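Long-range contacts in alkyltransferase-like protein 1 (Schizosaccharomyces pombe, PDB 3GVA), which recognises DNA bearing O6-alkylguanine, flips the damaged base into a hydrophobic pocket and presents the lesion to nucleotide excision repair: residues V54-V59 against Q76-R81; V22-E27 against I60-T65; D4-K9 against R39-A44. All coordinates share one frame; numbering follows the deposited sequence.

Contact 1 of 3, residues V54-V59 against Q76-R81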
# COMPACT_ATOMS: atom_id res chain seq x y z
N VAL A 54 -2.45 4.97 -10.30
CA VAL A 54 -2.66 4.99 -8.86
C VAL A 54 -1.38 4.54 -8.17
O VAL A 54 -0.81 3.51 -8.52
CB VAL A 54 -3.83 4.06 -8.45
CG1 VAL A 54 -4.00 4.06 -6.94
CG2 VAL A 54 -5.12 4.53 -9.12
N PRO A 55 -0.89 5.32 -7.18
CA PRO A 55 0.34 4.96 -6.46
C PRO A 55 0.17 3.82 -5.46
O PRO A 55 0.44 3.99 -4.26
CB PRO A 55 0.74 6.27 -5.79
CG PRO A 55 -0.59 6.88 -5.47
CD PRO A 55 -1.40 6.63 -6.74
N TRP A 56 -0.24 2.66 -5.96
CA TRP A 56 -0.46 1.47 -5.14
C TRP A 56 0.75 1.05 -4.31
O TRP A 56 0.61 0.36 -3.30
CB TRP A 56 -0.88 0.29 -6.02
CG TRP A 56 0.13 -0.01 -7.09
CD1 TRP A 56 0.21 0.55 -8.33
CD2 TRP A 56 1.25 -0.89 -6.97
NE1 TRP A 56 1.32 0.09 -8.99
CE2 TRP A 56 1.98 -0.80 -8.18
CE3 TRP A 56 1.72 -1.74 -5.96
CZ2 TRP A 56 3.15 -1.53 -8.41
CZ3 TRP A 56 2.89 -2.46 -6.19
CH2 TRP A 56 3.59 -2.35 -7.40
N HIS A 57 1.94 1.45 -4.73
CA HIS A 57 3.14 1.05 -4.01
C HIS A 57 3.19 1.68 -2.62
O HIS A 57 3.95 1.21 -1.76
CB HIS A 57 4.39 1.43 -4.81
CG HIS A 57 4.55 2.90 -5.04
ND1 HIS A 57 3.73 3.61 -5.89
CD2 HIS A 57 5.39 3.80 -4.48
CE1 HIS A 57 4.06 4.89 -5.85
NE2 HIS A 57 5.07 5.03 -5.00
N ARG A 58 2.38 2.71 -2.38
CA ARG A 58 2.36 3.37 -1.08
C ARG A 58 1.43 2.69 -0.08
O ARG A 58 1.30 3.12 1.06
CB ARG A 58 1.98 4.84 -1.24
CG ARG A 58 3.05 5.64 -1.97
CD ARG A 58 2.66 7.09 -2.20
NE ARG A 58 3.57 7.71 -3.15
CZ ARG A 58 3.25 8.73 -3.94
NH1 ARG A 58 2.03 9.26 -3.89
NH2 ARG A 58 4.13 9.19 -4.81
N VAL A 59 0.77 1.61 -0.51
CA VAL A 59 -0.11 0.87 0.38
C VAL A 59 0.62 -0.43 0.77
O VAL A 59 1.00 -1.21 -0.10
CB VAL A 59 -1.46 0.54 -0.31
CG1 VAL A 59 -2.41 -0.14 0.67
CG2 VAL A 59 -2.10 1.82 -0.83
N GLN A 76 8.83 -6.54 -6.13
CA GLN A 76 10.09 -5.91 -6.52
C GLN A 76 9.80 -4.49 -7.00
O GLN A 76 10.55 -3.56 -6.69
CB GLN A 76 10.77 -6.71 -7.63
CG GLN A 76 12.11 -6.13 -8.11
CD GLN A 76 13.15 -6.08 -7.01
OE1 GLN A 76 13.10 -5.22 -6.13
NE2 GLN A 76 14.09 -7.01 -7.05
N ARG A 77 8.72 -4.33 -7.75
CA ARG A 77 8.32 -3.02 -8.24
C ARG A 77 8.01 -2.13 -7.05
O ARG A 77 8.48 -0.99 -6.97
CB ARG A 77 7.09 -3.12 -9.15
CG ARG A 77 7.31 -3.97 -10.39
CD ARG A 77 6.09 -3.98 -11.30
NE ARG A 77 5.93 -2.73 -12.03
CZ ARG A 77 5.08 -2.54 -13.03
NH1 ARG A 77 4.28 -3.53 -13.43
NH2 ARG A 77 5.02 -1.37 -13.65
N GLN A 78 7.23 -2.65 -6.10
CA GLN A 78 6.88 -1.86 -4.92
C GLN A 78 8.13 -1.43 -4.15
O GLN A 78 8.25 -0.27 -3.75
CB GLN A 78 5.93 -2.63 -4.00
CG GLN A 78 5.64 -1.89 -2.70
CD GLN A 78 4.35 -2.36 -2.05
OE1 GLN A 78 4.03 -3.54 -2.09
NE2 GLN A 78 3.63 -1.44 -1.44
N LYS A 79 9.06 -2.35 -3.95
CA LYS A 79 10.29 -2.02 -3.24
C LYS A 79 11.05 -0.93 -4.00
O LYS A 79 11.42 0.08 -3.41
CB LYS A 79 11.17 -3.27 -3.09
CG LYS A 79 12.49 -3.00 -2.38
CD LYS A 79 13.20 -4.31 -2.03
CE LYS A 79 14.52 -4.04 -1.32
NZ LYS A 79 15.50 -3.33 -2.20
N ASP A 80 11.25 -1.13 -5.30
CA ASP A 80 11.96 -0.16 -6.13
C ASP A 80 11.33 1.23 -6.02
O ASP A 80 12.03 2.23 -5.85
CB ASP A 80 11.93 -0.59 -7.61
CG ASP A 80 13.03 -1.58 -7.97
OD1 ASP A 80 13.86 -1.91 -7.10
OD2 ASP A 80 13.08 -2.02 -9.14
N ARG A 81 10.01 1.28 -6.12
CA ARG A 81 9.30 2.54 -6.05
C ARG A 81 9.36 3.20 -4.69
O ARG A 81 9.51 4.42 -4.60
CB ARG A 81 7.85 2.35 -6.49
CG ARG A 81 7.72 1.72 -7.86
CD ARG A 81 6.29 1.76 -8.36
NE ARG A 81 6.10 0.94 -9.56
CZ ARG A 81 5.11 1.11 -10.42
NH1 ARG A 81 4.22 2.08 -10.23
NH2 ARG A 81 5.01 0.32 -11.48
O HOH W 1 1.61 0.88 -11.91

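Contact 2 of 3, residues V22-E27 against I60-T65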
# COMPACT_ATOMS: atom_id res chain seq x y z
N VAL A 22 3.24 6.21 3.37
CA VAL A 22 2.51 4.98 3.07
C VAL A 22 1.24 4.87 3.90
O VAL A 22 1.03 5.65 4.83
CB VAL A 22 3.38 3.71 3.33
CG1 VAL A 22 4.69 3.79 2.53
CG2 VAL A 22 3.67 3.55 4.82
N SER A 23 0.40 3.91 3.55
CA SER A 23 -0.83 3.69 4.30
C SER A 23 -1.17 2.21 4.23
O SER A 23 -0.40 1.42 3.66
CB SER A 23 -1.97 4.54 3.75
OG SER A 23 -3.06 4.55 4.66
N THR A 24 -2.30 1.82 4.81
CA THR A 24 -2.72 0.42 4.81
C THR A 24 -4.19 0.28 4.44
O THR A 24 -4.94 1.27 4.43
CB THR A 24 -2.51 -0.21 6.20
OG1 THR A 24 -3.33 0.48 7.16
CG2 THR A 24 -1.06 -0.11 6.64
N TYR A 25 -4.61 -0.94 4.15
CA TYR A 25 -6.00 -1.20 3.79
C TYR A 25 -6.93 -0.68 4.88
O TYR A 25 -7.94 -0.03 4.60
CB TYR A 25 -6.26 -2.70 3.59
CG TYR A 25 -5.48 -3.35 2.47
CD1 TYR A 25 -5.00 -2.59 1.40
CD2 TYR A 25 -5.26 -4.72 2.46
CE1 TYR A 25 -4.31 -3.19 0.35
CE2 TYR A 25 -4.58 -5.34 1.41
CZ TYR A 25 -4.10 -4.56 0.36
OH TYR A 25 -3.43 -5.16 -0.69
N GLY A 26 -6.58 -0.97 6.13
CA GLY A 26 -7.39 -0.55 7.26
C GLY A 26 -7.49 0.96 7.40
O GLY A 26 -8.57 1.50 7.63
N GLU A 27 -6.35 1.63 7.28
CA GLU A 27 -6.31 3.08 7.39
C GLU A 27 -7.14 3.73 6.29
O GLU A 27 -7.90 4.66 6.54
CB GLU A 27 -4.86 3.58 7.30
CG GLU A 27 -4.01 3.28 8.51
CD GLU A 27 -4.47 4.05 9.73
OE1 GLU A 27 -4.98 3.42 10.68
OE2 GLU A 27 -4.32 5.29 9.74
N ILE A 60 0.84 -0.63 2.07
CA ILE A 60 1.55 -1.82 2.54
C ILE A 60 0.75 -2.48 3.65
O ILE A 60 -0.17 -1.87 4.19
CB ILE A 60 2.95 -1.46 3.10
CG1 ILE A 60 2.81 -0.56 4.33
CG2 ILE A 60 3.76 -0.75 2.03
CD1 ILE A 60 4.13 -0.22 4.99
N ASN A 61 1.10 -3.71 4.02
CA ASN A 61 0.35 -4.34 5.10
C ASN A 61 0.74 -3.72 6.44
O ASN A 61 1.80 -3.10 6.57
CB ASN A 61 0.53 -5.86 5.10
CG ASN A 61 1.98 -6.29 5.14
OD1 ASN A 61 2.66 -6.09 6.13
ND2 ASN A 61 2.45 -6.88 4.04
N SER A 62 -0.16 -3.86 7.41
CA SER A 62 0.02 -3.30 8.74
C SER A 62 1.33 -3.65 9.45
O SER A 62 1.81 -2.88 10.28
CB SER A 62 -1.15 -3.73 9.63
OG SER A 62 -2.38 -3.47 8.98
N ARG A 63 1.90 -4.81 9.12
CA ARG A 63 3.14 -5.24 9.75
C ARG A 63 4.38 -4.52 9.22
O ARG A 63 5.47 -4.68 9.76
CB ARG A 63 3.32 -6.75 9.58
CG ARG A 63 2.14 -7.57 10.08
CD ARG A 63 2.46 -9.05 10.06
NE ARG A 63 3.44 -9.37 11.09
CZ ARG A 63 4.07 -10.54 11.19
NH1 ARG A 63 3.81 -11.51 10.32
NH2 ARG A 63 4.94 -10.74 12.16
N GLY A 64 4.20 -3.72 8.17
CA GLY A 64 5.31 -2.98 7.59
C GLY A 64 6.07 -3.75 6.53
O GLY A 64 7.06 -3.27 5.99
N THR A 65 5.60 -4.96 6.22
CA THR A 65 6.27 -5.77 5.22
C THR A 65 5.66 -5.55 3.84
O THR A 65 4.53 -5.08 3.72
CB THR A 65 6.18 -7.27 5.57
OG1 THR A 65 4.86 -7.58 6.01
CG2 THR A 65 7.16 -7.60 6.68
O HOH W 2 -3.68 -0.88 9.55
O HOH W 3 -2.60 -3.04 4.21

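Contact 3 of 3, residues D4-K9 against R39-A44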
# COMPACT_ATOMS: atom_id res chain seq x y z
N ASP A 4 -18.23 -1.18 -7.72
CA ASP A 4 -17.73 -0.37 -8.83
C ASP A 4 -17.39 1.04 -8.36
O ASP A 4 -16.30 1.56 -8.64
CB ASP A 4 -18.75 -0.33 -9.98
CG ASP A 4 -20.07 0.31 -9.57
OD1 ASP A 4 -20.81 0.72 -10.48
OD2 ASP A 4 -20.37 0.38 -8.36
N GLU A 5 -18.31 1.68 -7.64
CA GLU A 5 -18.05 3.02 -7.15
C GLU A 5 -17.11 3.02 -5.94
O GLU A 5 -16.36 3.98 -5.73
CB GLU A 5 -19.36 3.74 -6.80
CG GLU A 5 -19.16 5.25 -6.73
CD GLU A 5 -20.46 6.04 -6.81
OE1 GLU A 5 -21.32 5.71 -7.65
OE2 GLU A 5 -20.59 7.02 -6.05
N PHE A 6 -17.15 1.95 -5.15
CA PHE A 6 -16.29 1.86 -3.97
C PHE A 6 -14.82 1.84 -4.38
O PHE A 6 -13.99 2.49 -3.76
CB PHE A 6 -16.60 0.60 -3.16
CG PHE A 6 -15.71 0.41 -1.96
CD1 PHE A 6 -15.79 1.28 -0.87
CD2 PHE A 6 -14.77 -0.62 -1.92
CE1 PHE A 6 -14.94 1.14 0.23
CE2 PHE A 6 -13.92 -0.78 -0.83
CZ PHE A 6 -14.00 0.10 0.25
N TYR A 7 -14.50 1.07 -5.42
CA TYR A 7 -13.13 0.96 -5.90
C TYR A 7 -12.56 2.32 -6.27
O TYR A 7 -11.44 2.65 -5.89
CB TYR A 7 -13.07 0.02 -7.11
CG TYR A 7 -13.10 -1.46 -6.77
CD1 TYR A 7 -13.52 -1.91 -5.52
CD2 TYR A 7 -12.71 -2.41 -7.72
CE1 TYR A 7 -13.56 -3.28 -5.21
CE2 TYR A 7 -12.75 -3.78 -7.42
CZ TYR A 7 -13.17 -4.20 -6.17
OH TYR A 7 -13.20 -5.55 -5.88
N THR A 8 -13.34 3.12 -7.00
CA THR A 8 -12.89 4.44 -7.40
C THR A 8 -12.65 5.35 -6.19
O THR A 8 -11.75 6.19 -6.21
CB THR A 8 -13.91 5.10 -8.37
OG1 THR A 8 -15.14 5.35 -7.69
CG2 THR A 8 -14.18 4.18 -9.54
N LYS A 9 -13.44 5.16 -5.14
CA LYS A 9 -13.31 5.95 -3.92
C LYS A 9 -12.01 5.55 -3.21
O LYS A 9 -11.34 6.38 -2.58
CB LYS A 9 -14.51 5.68 -3.01
CG LYS A 9 -14.73 6.74 -1.93
CD LYS A 9 -15.94 6.41 -1.07
CE LYS A 9 -16.30 7.57 -0.16
NZ LYS A 9 -15.15 8.05 0.65
N ARG A 39 -11.12 -5.43 3.92
CA ARG A 39 -10.85 -6.49 2.96
C ARG A 39 -11.29 -6.08 1.56
O ARG A 39 -10.67 -6.49 0.57
CB ARG A 39 -11.53 -7.80 3.39
CG ARG A 39 -10.86 -8.45 4.60
CD ARG A 39 -11.44 -9.83 4.92
NE ARG A 39 -11.07 -10.83 3.92
CZ ARG A 39 -11.59 -12.05 3.85
NH1 ARG A 39 -12.50 -12.43 4.73
NH2 ARG A 39 -11.19 -12.89 2.91
N GLN A 40 -12.34 -5.27 1.48
CA GLN A 40 -12.82 -4.78 0.20
C GLN A 40 -11.78 -3.84 -0.39
O GLN A 40 -11.53 -3.85 -1.59
CB GLN A 40 -14.15 -4.03 0.36
CG GLN A 40 -15.36 -4.91 0.60
CD GLN A 40 -15.30 -5.64 1.92
OE1 GLN A 40 -15.03 -5.04 2.96
NE2 GLN A 40 -15.58 -6.94 1.90
N VAL A 41 -11.18 -3.02 0.47
CA VAL A 41 -10.13 -2.11 0.04
C VAL A 41 -9.01 -2.96 -0.56
O VAL A 41 -8.49 -2.66 -1.63
CB VAL A 41 -9.57 -1.30 1.22
CG1 VAL A 41 -8.31 -0.52 0.79
CG2 VAL A 41 -10.62 -0.34 1.73
N GLY A 42 -8.65 -4.04 0.15
CA GLY A 42 -7.61 -4.92 -0.34
C GLY A 42 -7.96 -5.50 -1.71
O GLY A 42 -7.10 -5.68 -2.56
N GLN A 43 -9.24 -5.78 -1.91
CA GLN A 43 -9.72 -6.33 -3.18
C GLN A 43 -9.57 -5.27 -4.27
O GLN A 43 -9.12 -5.55 -5.38
CB GLN A 43 -11.18 -6.74 -3.02
CG GLN A 43 -11.55 -8.06 -3.68
CD GLN A 43 -10.74 -9.23 -3.15
OE1 GLN A 43 -10.65 -9.44 -1.94
NE2 GLN A 43 -10.15 -10.01 -4.05
N ALA A 44 -9.97 -4.04 -3.96
CA ALA A 44 -9.86 -2.95 -4.93
C ALA A 44 -8.41 -2.81 -5.39
O ALA A 44 -8.13 -2.69 -6.59
CB ALA A 44 -10.31 -1.63 -4.30

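Contact 1 of 3, residues V54-V59 against Q76-R81
The backbones come nearest at His57 and Gln78, with CA atoms 4.8 Å apart, where the 3-10 turn 56-58 lies against the side of helix 73-84. Residues Pro55 to Arg58 are the Pro-Trp-His-Arg version of the Pro-Cys-His-Arg motif of O6-alkylguanine alkyltransferases, with Trp56 in the place of the alkyl-accepting cysteine. Gln78, its CG anti to the backbone N (chi1 175°), runs extended toward the turn, and NE2 gives a hydrogen to each of two backbone carbonyls, His57 O at 2.7 Å and Val59 O at 3.0 Å. Both acceptors lie near the amide plane, whereas the nitrogen stands well above the plane of each carbonyl. An alanine here lacks the amide, and His57 O and Val59 O would probably be left without the donor that joins them, the end of the turn being held less firmly to the helix.

Arg81 crosses the turn with its chain extended from CG to NE. Its CB lies 3.5 Å from His57 CD2, and CD sits over one face of the imidazole in a CH-pi contact. Farther out, the guanidinium presents a face to the indole, Trp56 CZ2 standing 3.8 Å above its centre, although the two planes are tilted by 54°. Arg77 CB meets the indole at its edge, and the polar end of Arg77 forms a salt bridge with Glu51. His57 NE2 is hydrogen-bonded to Glu85, the histidine-glutamate pairing familiar from the alkyltransferases. Water 1, in the indole plane, accepts from Trp56 NE1 at 3.0 Å and, weakly, from Arg81 NH1.

Contact 2 of 3, residues V22-E27 against I60-T65
Ile60 meets the 22-27 segment through its backbone first: its N donates a hydrogen to Ser23 O at 2.9 Å in a nearly straight bond (166°). CG1 lies between the backbone N and carbonyl carbon (chi1 64°), and beyond it CD1 rests 3.8 Å from Val22 CG2, in a buried patch that Leu101 also joins. Ile60 O is packed against the Thr24 methyl, CG2, at 3.1 Å, and Thr24 CA adds a CH...O contact. The same oxygen accepts from water 3, which in turn accepts from Tyr25 N and sits over one face of the Tyr25 ring.

This joins the loop to the start of helix 25-31, the first helix of the helix-turn-helix DNA-binding unit. Thr24 is its N-cap, OG1 accepting from Glu27 N at 3.2 Å; Tyr25, in the first turn, is inferred to be required for phosphate rotation and nucleotide flipping.

Asn61 turns its CB away from residues 22-27 and braces its own loop. OD1 takes Thr65 OG1 at 2.7 Å, in the carbonyl plane on a lone pair, and Thr65 N at 3.2 Å, tilted from that plane. Ser62 reaches back across: its OG shares water 2 with Thr24 OG1. Gly64 N closes the type I turn onto Asn61 O, at backbone angles where a CB would jam against the preceding carbonyl.

Contact 3 of 3, residues D4-K9 against R39-A44
Tyr7 lies flat on Ala44. The Ala44 CA stands 3.6 Å above the centre of the phenol ring, a CH-pi contact only 7° off the ring normal, and its CB methyl comes to 3.4 Å from Tyr7 CD1 over the same face. The ring reaches this place because CG leaves Tyr7 anti to the carbonyl carbon (chi1 -79°). Its hydroxyl end continues alongside Gln43, with Tyr7 OH 3.7 Å from Gln43 CB, before the glutamine chain bends away.

Phe6 makes the second part of the interface: CE2 lies 3.5 Å from Gln40 CB, which comes in obliquely, and at the ring edge CZ meets Val41 CG2 at 3.7 Å. Gln40 C and Val41 N also lie near the ring plane, at its edge. Tyr7 thus offers a face to Ala44, while Phe6 meets Val41 at its edge.

Helix 38-46 is the recognition helix of the helix-turn-helix, and helix 3-14 packs across it; the axes of segments 4-9 and 39-44 cross at -82° and approach to 9.4 Å. Arg39, at the start of the 39-44 segment, is the finger that donates a hydrogen bond to the orphaned cytosine when the damaged base is flipped out; its side chain points clear of this interface.

Outside the two segments, Val10 of helix 3-14 packs on both Val41 and Ala44, and Tyr11 OH is hydrogen-bonded to Ala44 O. The Tyr7 ring also meets that of His47 with the planes steeply inclined. Val41 points its CB away from residues 4-9, with CG2 reaching Phe6, and its side chain also touches Tyr25 and Ala29 of helix 25-31.

From the N terminus, helix 3-14 opens contact 3, and residues 22-27 open contact 2 before the recognition helix closes contact 3 at 39-44; these two therefore cross. Residues 54-59 then open contact 1, the next residues, 60-65, close contact 2, and helix 73-84 closes contact 1, so contacts 1 and 2 cross as well. Contacts 3 and 1 follow in series without touching. Between them stands contact 2: Ser23 is paired with Arg58 through the backbone, and the Tyr25 ring packs against Val59 and Gly42. The Pro-Trp-His-Arg turn and helix 73-84 are thereby connected to the helix-turn-helix and, through it, to the N-terminal helix.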